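Local atomic coordinates of erythromycin dehydratase (Saccharopolyspora erythraea, PDB entry 3EL6), a protein that probably removes water from a 3-hydroxyacyl intermediate to leave a double bond, as the dehydratase domain of a modular polyketide synthase making the erythromycin precursor. Residues Leu250-Ala261 with Leu290-Arg300; Ala264-Thr272 with Ala280-Gly288. One frame throughout, in Å; residues are numbered along the deposited sequence.

The two contacts are neighbouring slices of one antiparallel array, their centres about 12 Å apart. Along the chain, strand 251-259 comes first, then strands 266-273 and 278-284, and finally 290-299, so the hairpin of contact 2 is nested inside the loop that contact 1 closes. Side by side the order is 251-259, 290-299, 278-284, 266-273. Strands 290-299 and 278-284 join the two contacts directly, where Val291 N probably donates to Val283 O at 2.7 Å and Ala292 lies in the same classic bulge. The result is a continuous part of the double hotdog fold, with contact 1 nearer the centre of the chain and contact 2 farther out.

Contact 1. Residues Leu250-Ala261 with Leu290-Arg300; sequences LPFAWNTVTLHA and LVATVDSLVVR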
ATOM      1  N   LEU A 250       8.755  23.567 -20.396  1.00 53.59           N
ATOM      2  CA  LEU A 250       8.708  22.966 -19.060  1.00 50.54           C
ATOM      3  C   LEU A 250       9.380  21.575 -19.110  1.00 48.27           C
ATOM      4  O   LEU A 250       9.178  20.839 -20.075  1.00 47.45           O
ATOM      5  CB  LEU A 250       7.241  22.806 -18.637  1.00 50.93           C
ATOM      6  CG  LEU A 250       6.536  23.756 -17.651  1.00 50.78           C
ATOM      7  CD1 LEU A 250       7.245  25.071 -17.418  1.00 49.52           C
ATOM      8  CD2 LEU A 250       5.080  23.960 -18.038  1.00 52.11           C
ATOM      9  N   PRO A 251      10.170  21.209 -18.079  1.00 45.69           N
ATOM     10  CA  PRO A 251      10.790  19.873 -18.128  1.00 43.70           C
ATOM     11  C   PRO A 251       9.707  18.821 -18.121  1.00 41.09           C
ATOM     12  O   PRO A 251       8.689  18.985 -17.459  1.00 40.87           O
ATOM     13  CB  PRO A 251      11.576  19.791 -16.825  1.00 44.28           C
ATOM     14  CG  PRO A 251      11.771  21.203 -16.379  1.00 45.29           C
ATOM     15  CD  PRO A 251      10.592  21.977 -16.898  1.00 46.03           C
ATOM     16  N   PHE A 252       9.897  17.746 -18.859  1.00 38.83           N
ATOM     17  CA  PHE A 252       8.910  16.688 -18.806  1.00 35.70           C
ATOM     18  C   PHE A 252       9.498  15.277 -18.528  1.00 32.11           C
ATOM     19  O   PHE A 252       8.756  14.381 -18.152  1.00 30.27           O
ATOM     20  CB  PHE A 252       8.028  16.706 -20.062  1.00 38.27           C
ATOM     21  CG  PHE A 252       8.438  15.736 -21.078  1.00 40.27           C
ATOM     22  CD1 PHE A 252       7.802  14.512 -21.174  1.00 42.69           C
ATOM     23  CD2 PHE A 252       9.467  16.024 -21.945  1.00 46.34           C
ATOM     24  CE1 PHE A 252       8.197  13.596 -22.112  1.00 44.52           C
ATOM     25  CE2 PHE A 252       9.864  15.098 -22.897  1.00 45.63           C
ATOM     26  CZ  PHE A 252       9.236  13.880 -22.954  1.00 44.81           C
ATOM     27  N   ALA A 253      10.813  15.095 -18.667  1.00 27.72           N
ATOM     28  CA  ALA A 253      11.397  13.785 -18.391  1.00 26.26           C
ATOM     29  C   ALA A 253      12.720  14.003 -17.717  1.00 25.80           C
ATOM     30  O   ALA A 253      13.553  14.788 -18.234  1.00 26.48           O
ATOM     31  CB  ALA A 253      11.615  13.011 -19.710  1.00 27.04           C
ATOM     32  N   TRP A 254      12.924  13.358 -16.571  1.00 22.67           N
ATOM     33  CA  TRP A 254      14.186  13.442 -15.880  1.00 22.33           C
ATOM     34  C   TRP A 254      14.821  12.062 -15.924  1.00 22.99           C
ATOM     35  O   TRP A 254      14.188  11.077 -15.531  1.00 22.55           O
ATOM     36  CB  TRP A 254      13.955  13.795 -14.418  1.00 23.39           C
ATOM     37  CG  TRP A 254      13.416  15.219 -14.162  1.00 24.10           C
ATOM     38  CD1 TRP A 254      12.176  15.696 -14.473  1.00 24.34           C
ATOM     39  CD2 TRP A 254      14.094  16.265 -13.453  1.00 24.58           C
ATOM     40  NE1 TRP A 254      12.054  17.003 -14.011  1.00 22.91           N
ATOM     41  CE2 TRP A 254      13.215  17.365 -13.382  1.00 23.48           C
ATOM     42  CE3 TRP A 254      15.332  16.365 -12.861  1.00 23.77           C
ATOM     43  CZ2 TRP A 254      13.565  18.570 -12.765  1.00 27.22           C
ATOM     44  CZ3 TRP A 254      15.688  17.589 -12.226  1.00 29.50           C
ATOM     45  CH2 TRP A 254      14.800  18.658 -12.196  1.00 23.86           C
ATOM     46  N   ASN A 255      16.075  11.989 -16.378  1.00 24.59           N
ATOM     47  CA  ASN A 255      16.753  10.707 -16.660  1.00 24.36           C
ATOM     48  C   ASN A 255      17.990  10.577 -15.812  1.00 24.88           C
ATOM     49  O   ASN A 255      18.879  11.445 -15.858  1.00 25.91           O
ATOM     50  CB  ASN A 255      17.150  10.605 -18.164  1.00 25.97           C
ATOM     51  CG  ASN A 255      15.955  10.625 -19.084  1.00 29.30           C
ATOM     52  OD1 ASN A 255      15.772  11.549 -19.890  1.00 36.12           O
ATOM     53  ND2 ASN A 255      15.127   9.626 -18.976  1.00 26.08           N
ATOM     54  N   THR A 256      18.024   9.533 -14.991  1.00 22.96           N
ATOM     55  CA  THR A 256      19.057   9.235 -14.082  1.00 23.51           C
ATOM     56  C   THR A 256      19.394  10.387 -13.146  1.00 23.95           C
ATOM     57  O   THR A 256      20.415  11.069 -13.309  1.00 23.15           O
ATOM     58  CB  THR A 256      20.334   8.642 -14.758  1.00 25.15           C
ATOM     59  OG1 THR A 256      19.950   7.569 -15.629  1.00 28.14           O
ATOM     60  CG2 THR A 256      21.272   8.094 -13.690  1.00 26.61           C
ATOM     61  N   VAL A 257      18.559  10.524 -12.111  1.00 20.51           N
ATOM     62  CA  VAL A 257      18.766  11.554 -11.117  1.00 20.85           C
ATOM     63  C   VAL A 257      19.404  10.905  -9.951  1.00 20.09           C
ATOM     64  O   VAL A 257      18.825   9.976  -9.341  1.00 21.56           O
ATOM     65  CB  VAL A 257      17.390  12.206 -10.661  1.00 18.59           C
ATOM     66  CG1 VAL A 257      17.726  13.350  -9.698  1.00 19.63           C
ATOM     67  CG2 VAL A 257      16.654  12.664 -11.921  1.00 20.93           C
ATOM     68  N   THR A 258      20.626  11.320  -9.618  1.00 20.48           N
ATOM     69  CA  THR A 258      21.304  10.745  -8.459  1.00 21.33           C
ATOM     70  C   THR A 258      21.533  11.814  -7.386  1.00 23.57           C
ATOM     71  O   THR A 258      21.869  12.969  -7.709  1.00 23.70           O
ATOM     72  CB  THR A 258      22.709  10.130  -8.842  1.00 24.08           C
ATOM     73  OG1 THR A 258      23.627  11.217  -9.108  1.00 27.24           O
ATOM     74  CG2 THR A 258      22.581   9.230 -10.102  1.00 20.54           C
ATOM     75  N   LEU A 259      21.439  11.424  -6.117  1.00 24.11           N
ATOM     76  CA  LEU A 259      21.539  12.314  -5.012  1.00 27.08           C
ATOM     77  C   LEU A 259      22.659  11.844  -4.138  1.00 28.75           C
ATOM     78  O   LEU A 259      22.714  10.676  -3.743  1.00 30.50           O
ATOM     79  CB  LEU A 259      20.144  12.395  -4.301  1.00 27.46           C
ATOM     80  CG  LEU A 259      19.708  13.403  -3.245  1.00 31.77           C
ATOM     81  CD1 LEU A 259      19.824  14.835  -3.809  1.00 30.38           C
ATOM     82  CD2 LEU A 259      18.240  13.044  -2.970  1.00 25.76           C
ATOM     83  N   HIS A 260      23.599  12.732  -3.840  1.00 28.11           N
ATOM     84  CA  HIS A 260      24.691  12.386  -2.977  1.00 29.30           C
ATOM     85  C   HIS A 260      24.695  13.122  -1.642  1.00 31.47           C
ATOM     86  O   HIS A 260      25.431  12.783  -0.769  1.00 32.18           O
ATOM     87  CB  HIS A 260      26.008  12.566  -3.741  1.00 27.36           C
ATOM     88  CG  HIS A 260      26.004  11.859  -5.059  1.00 27.64           C
ATOM     89  ND1 HIS A 260      26.212  10.502  -5.163  1.00 25.61           N
ATOM     90  CD2 HIS A 260      25.723  12.292  -6.312  1.00 24.29           C
ATOM     91  CE1 HIS A 260      26.106  10.142  -6.432  1.00 24.91           C
ATOM     92  NE2 HIS A 260      25.830  11.214  -7.153  1.00 26.16           N
ATOM     93  N   ALA A 261      23.874  14.171  -1.512  1.00 33.10           N
ATOM     94  CA  ALA A 261      23.799  14.915  -0.302  1.00 35.28           C
ATOM     95  C   ALA A 261      22.335  15.349  -0.163  1.00 36.72           C
ATOM     96  O   ALA A 261      21.729  15.746  -1.154  1.00 37.40           O
ATOM     97  CB  ALA A 261      24.707  16.153  -0.410  1.00 34.13           C
ATOM     98  N   LEU A 290      30.037  16.906  -4.580  1.00 25.22           N
ATOM     99  CA  LEU A 290      28.941  16.583  -5.489  1.00 24.78           C
ATOM    100  C   LEU A 290      27.678  16.413  -4.646  1.00 23.37           C
ATOM    101  O   LEU A 290      27.687  15.771  -3.569  1.00 22.25           O
ATOM    102  CB  LEU A 290      29.222  15.258  -6.221  1.00 24.95           C
ATOM    103  CG  LEU A 290      28.267  14.911  -7.357  1.00 25.98           C
ATOM    104  CD1 LEU A 290      28.285  15.946  -8.489  1.00 27.42           C
ATOM    105  CD2 LEU A 290      28.503  13.483  -7.909  1.00 28.51           C
ATOM    106  N   VAL A 291      26.584  16.974  -5.155  1.00 23.36           N
ATOM    107  CA  VAL A 291      25.307  16.925  -4.440  1.00 21.97           C
ATOM    108  C   VAL A 291      24.315  16.109  -5.270  1.00 21.04           C
ATOM    109  O   VAL A 291      23.575  15.287  -4.708  1.00 22.12           O
ATOM    110  CB  VAL A 291      24.742  18.362  -4.154  1.00 22.79           C
ATOM    111  CG1 VAL A 291      23.276  18.293  -3.651  1.00 22.70           C
ATOM    112  CG2 VAL A 291      25.640  19.060  -3.085  1.00 22.84           C
ATOM    113  N   ALA A 292      24.286  16.327  -6.579  1.00 19.92           N
ATOM    114  CA  ALA A 292      23.357  15.581  -7.430  1.00 20.78           C
ATOM    115  C   ALA A 292      23.802  15.600  -8.890  1.00 21.87           C
ATOM    116  O   ALA A 292      24.497  16.524  -9.320  1.00 21.62           O
ATOM    117  CB  ALA A 292      21.940  16.179  -7.280  1.00 21.08           C
ATOM    118  N   THR A 293      23.392  14.591  -9.665  1.00 22.08           N
ATOM    119  CA  THR A 293      23.533  14.600 -11.123  1.00 22.35           C
ATOM    120  C   THR A 293      22.252  14.208 -11.797  1.00 22.27           C
ATOM    121  O   THR A 293      21.392  13.529 -11.176  1.00 23.25           O
ATOM    122  CB  THR A 293      24.640  13.637 -11.606  1.00 24.51           C
ATOM    123  OG1 THR A 293      24.307  12.280 -11.252  1.00 24.80           O
ATOM    124  CG2 THR A 293      25.979  13.974 -10.956  1.00 24.54           C
ATOM    125  N   VAL A 294      22.074  14.657 -13.042  1.00 21.56           N
ATOM    126  CA  VAL A 294      20.943  14.327 -13.851  1.00 20.97           C
ATOM    127  C   VAL A 294      21.538  14.056 -15.223  1.00 23.68           C
ATOM    128  O   VAL A 294      22.214  14.933 -15.853  1.00 23.60           O
ATOM    129  CB  VAL A 294      19.914  15.499 -13.979  1.00 21.39           C
ATOM    130  CG1 VAL A 294      18.767  15.137 -15.036  1.00 21.62           C
ATOM    131  CG2 VAL A 294      19.350  15.937 -12.604  1.00 20.00           C
ATOM    132  N   ASP A 295      21.408  12.815 -15.689  1.00 24.12           N
ATOM    133  CA  ASP A 295      22.023  12.483 -16.986  1.00 26.19           C
ATOM    134  C   ASP A 295      21.406  13.283 -18.129  1.00 26.73           C
ATOM    135  O   ASP A 295      22.130  13.778 -19.026  1.00 27.22           O
ATOM    136  CB  ASP A 295      21.913  10.983 -17.289  1.00 27.48           C
ATOM    137  CG  ASP A 295      22.944  10.155 -16.549  1.00 34.58           C
ATOM    138  OD1 ASP A 295      23.752  10.689 -15.736  1.00 41.20           O
ATOM    139  OD2 ASP A 295      22.975   8.912 -16.791  1.00 43.06           O
ATOM    140  N   SER A 296      20.084  13.419 -18.140  1.00 25.91           N
ATOM    141  CA  SER A 296      19.423  14.380 -19.022  1.00 27.52           C
ATOM    142  C   SER A 296      18.081  14.808 -18.501  1.00 28.03           C
ATOM    143  O   SER A 296      17.299  13.974 -18.001  1.00 25.42           O
ATOM    144  CB  SER A 296      19.216  13.875 -20.470  1.00 28.81           C
ATOM    145  OG  SER A 296      18.746  12.560 -20.447  1.00 31.29           O
ATOM    146  N   LEU A 297      17.837  16.117 -18.623  1.00 26.59           N
ATOM    147  CA  LEU A 297      16.570  16.715 -18.298  1.00 28.34           C
ATOM    148  C   LEU A 297      16.048  17.146 -19.648  1.00 28.56           C
ATOM    149  O   LEU A 297      16.724  17.919 -20.362  1.00 27.04           O
ATOM    150  CB  LEU A 297      16.812  17.992 -17.481  1.00 28.33           C
ATOM    151  CG  LEU A 297      15.701  18.411 -16.526  1.00 31.79           C
ATOM    152  CD1 LEU A 297      15.682  19.908 -16.256  1.00 31.53           C
ATOM    153  CD2 LEU A 297      14.346  17.834 -16.851  1.00 29.36           C
ATOM    154  N   VAL A 298      14.862  16.689 -20.009  1.00 29.17           N
ATOM    155  CA  VAL A 298      14.312  16.950 -21.342  1.00 30.93           C
ATOM    156  C   VAL A 298      13.118  17.853 -21.238  1.00 34.04           C
ATOM    157  O   VAL A 298      12.236  17.661 -20.374  1.00 33.45           O
ATOM    158  CB  VAL A 298      13.840  15.644 -22.010  1.00 30.28           C
ATOM    159  CG1 VAL A 298      13.402  15.917 -23.448  1.00 31.47           C
ATOM    160  CG2 VAL A 298      14.920  14.642 -21.968  1.00 30.90           C
ATOM    161  N   VAL A 299      13.057  18.830 -22.136  1.00 36.88           N
ATOM    162  CA  VAL A 299      11.910  19.724 -22.180  1.00 41.12           C
ATOM    163  C   VAL A 299      11.076  19.438 -23.427  1.00 44.11           C
ATOM    164  O   VAL A 299      11.575  18.965 -24.436  1.00 44.58           O
ATOM    165  CB  VAL A 299      12.346  21.206 -22.123  1.00 41.28           C
ATOM    166  CG1 VAL A 299      13.152  21.491 -20.832  1.00 40.48           C
ATOM    167  CG2 VAL A 299      13.187  21.535 -23.359  1.00 42.44           C
ATOM    168  N   ARG A 300       9.778  19.692 -23.337  1.00 48.49           N
ATOM    169  CA  ARG A 300       8.869  19.393 -24.431  1.00 51.76           C
ATOM    170  C   ARG A 300       7.734  20.377 -24.372  1.00 52.94           C
ATOM    171  O   ARG A 300       7.677  21.137 -23.405  1.00 54.75           O
ATOM    172  CB  ARG A 300       8.342  17.974 -24.273  1.00 52.71           C
ATOM    173  CG  ARG A 300       6.884  17.748 -24.656  1.00 55.38           C
ATOM    174  CD  ARG A 300       6.324  16.639 -23.769  1.00 60.68           C
ATOM    175  NE  ARG A 300       5.571  15.588 -24.465  1.00 65.20           N
ATOM    176  CZ  ARG A 300       6.104  14.658 -25.263  1.00 67.14           C
ATOM    177  NH1 ARG A 300       5.317  13.735 -25.815  1.00 67.53           N
ATOM    178  NH2 ARG A 300       7.412  14.655 -25.532  1.00 67.04           N
TER
HETATM  179  O   HOH W   1      23.140  11.094 -13.227  1.00 30.59           O
HETATM  180  O   HOH W   2      19.970   8.199 -18.376  1.00 41.65           O
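Strand 251-259 pairs antiparallel with Leu290-Val294 at 175° and, beyond a corner at Asp295, with Ser296-Val299 at 154°. A classic bulge, Phe252 and Ala253 both facing Val298, shifts the register by one; a second, Asp295 and Ser296 facing Asn255, lies at the corner and leaves it unchanged. The Phe252 N bond to Val298 O is 2.8 Å long and almost straight, whereas the second donor to that carbonyl, Ala253 N, gives a weak bond. Arg300 folds back over the Phe252 ring: its CD lies 3.6 Å from the ring centroid in a CH-pi contact, and the guanidinium CZ makes a cation-pi contact at 4.2 Å. Ala253 CB covers the other face. Leu297 CD2 stands over the five-membered ring of Trp254, 3.6 Å from its centroid, and is pressed tightly against Pro251 CB at 3.4 Å. Val294 CG2 meets the edge of the same indole at CZ3. Trp254, Leu297, Val294, Val257 and Leu259 share one face; helix 79-93 packs there, Val83 on Trp254 and Leu87 on Val257 and Leu259. The face bearing Thr258 and Thr293 is polar instead. Each hydroxyl sits between its own backbone N and carbonyl carbon (chi1 73° for Thr258), and this brings OG1 of Thr258 to 2.5 Å from Thr293 OG1, a bond so short that its exact length is doubtful. Thr293 OG1 donates a hydrogen bond to a water, which donates to Thr256 O and, at 2.6 Å, to Asp295 OD1, tying the corner to both strands. Strand 97-103 runs along the far side of 251-259, with backbone hydrogen bonds to Phe252, Trp254, Thr256 and Val257. A strongly curved antiparallel sheet wrapped round a long helix is the hallmark of the hotdog fold, here doubled within one chain.

Contact 2. Residues Ala264-Thr272 with Ala280-Gly288; sequences ATSVRVVAT and ALRVTDPAG. With SO4 (sulfate ion), chain B.
The beta hairpin of strands 266-273 and 278-284, part of the double hotdog fold, brings Arg268, Val270 and Thr272 opposite Thr284, Arg282 and Ala280 as hydrogen-bonded pairs. Each pair is closed by two backbone bonds, and the axes of the two strand segments run antiparallel at 153°, 4.7 Å apart at closest. On one face Leu281 CD2 reaches across the ladder to Ala271 CB at 3.6 Å and also touches Val269 CG1. Further along, Val283 CG1, placed by a chi1 of 177° opposite the backbone N, meets Val267 CB at 3.6 Å. Helix 227-235 covers this apolar row, with Val233 against Val269, Leu281 and Val283. The chain leaves the hairpin through a type I turn, Asp285 to Gly288, closed by Gly288 N donating to Asp285 O at 2.9 Å; Asp285 OD1 accepts from His289 N just beyond. On the other face, Arg268 extends over Pro286 of this turn with its chain extended from CG to NE. Pro286 O lies over one face of the guanidinium, 3.2 Å from Arg268 NH1 but at an angle too poor for a hydrogen bond, and Trp169 adds a cation-pi contact. The planar group instead presents its edge to a sulfate ion, probably from the crystallisation liquor: two nearly straight hydrogen bonds grip the ion in bidentate fashion, Arg268 NH1 to sulfate O2 at 2.9 Å and Arg268 NH2 to sulfate O1 at 3.1 Å.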
ATOM      1  N   ALA A 264      20.394  20.401   0.939  1.00 36.94           N
ATOM      2  CA  ALA A 264      21.111  21.511   0.338  1.00 34.34           C
ATOM      3  C   ALA A 264      20.115  22.672   0.175  1.00 31.66           C
ATOM      4  O   ALA A 264      18.926  22.457  -0.177  1.00 31.44           O
ATOM      5  CB  ALA A 264      21.721  21.095  -1.053  1.00 33.72           C
ATOM      6  N   THR A 265      20.582  23.889   0.461  1.00 30.23           N
ATOM      7  CA  THR A 265      19.796  25.091   0.072  1.00 27.56           C
ATOM      8  C   THR A 265      20.618  26.049  -0.810  1.00 25.39           C
ATOM      9  O   THR A 265      20.119  27.081  -1.221  1.00 21.98           O
ATOM     10  CB  THR A 265      19.338  25.904   1.280  1.00 28.35           C
ATOM     11  OG1 THR A 265      20.467  26.262   2.081  1.00 28.88           O
ATOM     12  CG2 THR A 265      18.306  25.100   2.141  1.00 31.02           C
ATOM     13  N   SER A 266      21.873  25.696  -1.087  1.00 23.23           N
ATOM     14  CA  SER A 266      22.768  26.559  -1.845  1.00 22.70           C
ATOM     15  C   SER A 266      23.705  25.654  -2.640  1.00 22.43           C
ATOM     16  O   SER A 266      24.420  24.848  -2.012  1.00 22.70           O
ATOM     17  CB  SER A 266      23.578  27.417  -0.887  1.00 21.70           C
ATOM     18  OG  SER A 266      24.437  28.275  -1.625  1.00 25.73           O
ATOM     19  N   VAL A 267      23.661  25.746  -3.974  1.00 20.98           N
ATOM     20  CA  VAL A 267      24.420  24.817  -4.811  1.00 22.38           C
ATOM     21  C   VAL A 267      25.014  25.570  -6.002  1.00 21.95           C
ATOM     22  O   VAL A 267      24.656  26.720  -6.264  1.00 21.87           O
ATOM     23  CB  VAL A 267      23.501  23.664  -5.335  1.00 21.75           C
ATOM     24  CG1 VAL A 267      23.023  22.795  -4.108  1.00 20.16           C
ATOM     25  CG2 VAL A 267      22.338  24.232  -6.201  1.00 18.41           C
ATOM     26  N   ARG A 268      25.952  24.925  -6.706  1.00 20.76           N
ATOM     27  CA  ARG A 268      26.423  25.404  -7.990  1.00 20.18           C
ATOM     28  C   ARG A 268      26.004  24.376  -9.044  1.00 20.49           C
ATOM     29  O   ARG A 268      26.002  23.181  -8.773  1.00 21.56           O
ATOM     30  CB  ARG A 268      27.955  25.499  -7.961  1.00 20.14           C
ATOM     31  CG  ARG A 268      28.493  26.523  -6.904  1.00 22.98           C
ATOM     32  CD  ARG A 268      30.038  26.458  -6.670  1.00 29.45           C
ATOM     33  NE  ARG A 268      30.414  27.690  -5.963  1.00 31.66           N
ATOM     34  CZ  ARG A 268      31.659  28.071  -5.654  1.00 37.81           C
ATOM     35  NH1 ARG A 268      32.707  27.316  -5.956  1.00 35.16           N
ATOM     36  NH2 ARG A 268      31.841  29.231  -5.034  1.00 36.22           N
ATOM     37  N   VAL A 269      25.665  24.827 -10.213  1.00 20.87           N
ATOM     38  CA  VAL A 269      25.117  23.945 -11.247  1.00 21.12           C
ATOM     39  C   VAL A 269      25.949  24.129 -12.520  1.00 22.46           C
ATOM     40  O   VAL A 269      26.235  25.262 -12.941  1.00 21.77           O
ATOM     41  CB  VAL A 269      23.714  24.347 -11.556  1.00 21.15           C
ATOM     42  CG1 VAL A 269      23.093  23.419 -12.634  1.00 22.91           C
ATOM     43  CG2 VAL A 269      22.885  24.340 -10.255  1.00 21.60           C
ATOM     44  N   VAL A 270      26.349  23.020 -13.126  1.00 21.48           N
ATOM     45  CA  VAL A 270      26.886  23.075 -14.488  1.00 21.80           C
ATOM     46  C   VAL A 270      25.902  22.333 -15.394  1.00 23.37           C
ATOM     47  O   VAL A 270      25.590  21.130 -15.130  1.00 22.96           O
ATOM     48  CB  VAL A 270      28.241  22.364 -14.555  1.00 22.76           C
ATOM     49  CG1 VAL A 270      28.744  22.425 -15.996  1.00 24.77           C
ATOM     50  CG2 VAL A 270      29.259  22.990 -13.520  1.00 24.97           C
ATOM     51  N   ALA A 271      25.349  23.026 -16.387  1.00 22.45           N
ATOM     52  CA  ALA A 271      24.392  22.409 -17.304  1.00 23.90           C
ATOM     53  C   ALA A 271      25.107  22.251 -18.638  1.00 26.20           C
ATOM     54  O   ALA A 271      25.673  23.212 -19.166  1.00 26.02           O
ATOM     55  CB  ALA A 271      23.175  23.250 -17.474  1.00 23.18           C
ATOM     56  N   THR A 272      25.095  21.033 -19.176  1.00 26.92           N
ATOM     57  CA  THR A 272      25.755  20.760 -20.463  1.00 30.21           C
ATOM     58  C   THR A 272      24.777  20.161 -21.505  1.00 30.45           C
ATOM     59  O   THR A 272      23.879  19.389 -21.159  1.00 28.04           O
ATOM     60  CB  THR A 272      27.029  19.890 -20.227  1.00 30.95           C
ATOM     61  OG1 THR A 272      26.687  18.734 -19.462  1.00 34.74           O
ATOM     62  CG2 THR A 272      27.994  20.604 -19.340  1.00 31.57           C
ATOM     63  N   ALA A 280      22.367  17.881 -19.484  1.00 25.33           N
ATOM     64  CA  ALA A 280      22.819  17.111 -18.323  1.00 25.42           C
ATOM     65  C   ALA A 280      23.113  18.102 -17.224  1.00 25.55           C
ATOM     66  O   ALA A 280      23.504  19.219 -17.503  1.00 25.50           O
ATOM     67  CB  ALA A 280      24.071  16.370 -18.637  1.00 26.92           C
ATOM     68  N   LEU A 281      22.934  17.710 -15.981  1.00 24.04           N
ATOM     69  CA  LEU A 281      23.176  18.654 -14.905  1.00 24.21           C
ATOM     70  C   LEU A 281      24.131  18.078 -13.908  1.00 23.18           C
ATOM     71  O   LEU A 281      24.038  16.909 -13.512  1.00 24.33           O
ATOM     72  CB  LEU A 281      21.843  18.999 -14.201  1.00 23.33           C
ATOM     73  CG  LEU A 281      20.797  19.762 -14.987  1.00 24.61           C
ATOM     74  CD1 LEU A 281      19.418  19.787 -14.311  1.00 23.08           C
ATOM     75  CD2 LEU A 281      21.280  21.247 -15.156  1.00 26.57           C
ATOM     76  N   ARG A 282      25.042  18.898 -13.408  1.00 21.78           N
ATOM     77  CA  ARG A 282      25.904  18.447 -12.370  1.00 22.43           C
ATOM     78  C   ARG A 282      25.829  19.464 -11.253  1.00 23.64           C
ATOM     79  O   ARG A 282      26.060  20.643 -11.515  1.00 25.06           O
ATOM     80  CB  ARG A 282      27.353  18.399 -12.895  1.00 23.40           C
ATOM     81  CG  ARG A 282      28.323  17.871 -11.872  1.00 25.50           C
ATOM     82  CD  ARG A 282      29.558  17.256 -12.550  1.00 33.39           C
ATOM     83  NE  ARG A 282      30.396  16.501 -11.598  1.00 37.23           N
ATOM     84  CZ  ARG A 282      30.355  15.183 -11.423  1.00 42.42           C
ATOM     85  NH1 ARG A 282      29.513  14.424 -12.136  1.00 42.63           N
ATOM     86  NH2 ARG A 282      31.156  14.618 -10.507  1.00 46.25           N
ATOM     87  N   VAL A 283      25.495  19.042 -10.048  1.00 21.98           N
ATOM     88  CA  VAL A 283      25.139  19.960  -8.999  1.00 22.12           C
ATOM     89  C   VAL A 283      26.096  19.729  -7.843  1.00 22.13           C
ATOM     90  O   VAL A 283      26.212  18.580  -7.324  1.00 21.70           O
ATOM     91  CB  VAL A 283      23.669  19.713  -8.463  1.00 21.16           C
ATOM     92  CG1 VAL A 283      23.382  20.691  -7.299  1.00 21.15           C
ATOM     93  CG2 VAL A 283      22.651  19.839  -9.613  1.00 21.32           C
ATOM     94  N   THR A 284      26.808  20.779  -7.434  1.00 20.20           N
ATOM     95  CA  THR A 284      27.720  20.677  -6.275  1.00 22.09           C
ATOM     96  C   THR A 284      27.406  21.666  -5.170  1.00 22.80           C
ATOM     97  O   THR A 284      26.660  22.622  -5.418  1.00 23.71           O
ATOM     98  CB  THR A 284      29.192  20.961  -6.691  1.00 23.14           C
ATOM     99  OG1 THR A 284      29.223  22.173  -7.456  1.00 24.40           O
ATOM    100  CG2 THR A 284      29.686  19.864  -7.644  1.00 22.35           C
ATOM    101  N   ASP A 285      27.974  21.480  -3.978  1.00 23.14           N
ATOM    102  CA  ASP A 285      27.880  22.548  -2.967  1.00 23.80           C
ATOM    103  C   ASP A 285      28.959  23.613  -3.201  1.00 25.16           C
ATOM    104  O   ASP A 285      29.787  23.474  -4.113  1.00 22.81           O
ATOM    105  CB  ASP A 285      27.864  22.013  -1.540  1.00 25.16           C
ATOM    106  CG  ASP A 285      29.177  21.321  -1.135  1.00 27.69           C
ATOM    107  OD1 ASP A 285      30.229  21.600  -1.739  1.00 28.37           O
ATOM    108  OD2 ASP A 285      29.121  20.543  -0.179  1.00 32.93           O
ATOM    109  N   PRO A 286      28.917  24.722  -2.440  1.00 25.91           N
ATOM    110  CA  PRO A 286      29.872  25.781  -2.839  1.00 27.44           C
ATOM    111  C   PRO A 286      31.344  25.425  -2.577  1.00 29.80           C
ATOM    112  O   PRO A 286      32.251  26.132  -3.064  1.00 29.62           O
ATOM    113  CB  PRO A 286      29.445  26.975  -1.988  1.00 28.80           C
ATOM    114  CG  PRO A 286      27.905  26.764  -1.858  1.00 27.35           C
ATOM    115  CD  PRO A 286      27.828  25.238  -1.578  1.00 26.18           C
ATOM    116  N   ALA A 287      31.551  24.376  -1.790  1.00 29.69           N
ATOM    117  CA  ALA A 287      32.857  23.768  -1.539  1.00 31.91           C
ATOM    118  C   ALA A 287      33.306  22.756  -2.629  1.00 31.52           C
ATOM    119  O   ALA A 287      34.454  22.300  -2.605  1.00 32.32           O
ATOM    120  CB  ALA A 287      32.862  23.114  -0.159  1.00 32.02           C
ATOM    121  N   GLY A 288      32.459  22.513  -3.632  1.00 30.06           N
ATOM    122  CA  GLY A 288      32.762  21.604  -4.746  1.00 29.48           C
ATOM    123  C   GLY A 288      32.346  20.145  -4.507  1.00 27.70           C
ATOM    124  O   GLY A 288      32.540  19.309  -5.388  1.00 29.29           O
TER
HETATM  125  S   SO4 B 289      35.697  29.278  -4.521  1.00 76.10           S
HETATM  126  O1  SO4 B 289      34.669  30.320  -4.582  1.00 74.08           O
HETATM  127  O2  SO4 B 289      35.453  28.233  -5.527  1.00 74.05           O
HETATM  128  O3  SO4 B 289      37.013  29.888  -4.755  1.00 76.23           O
HETATM  129  O4  SO4 B 289      35.691  28.681  -3.181  1.00 75.70           O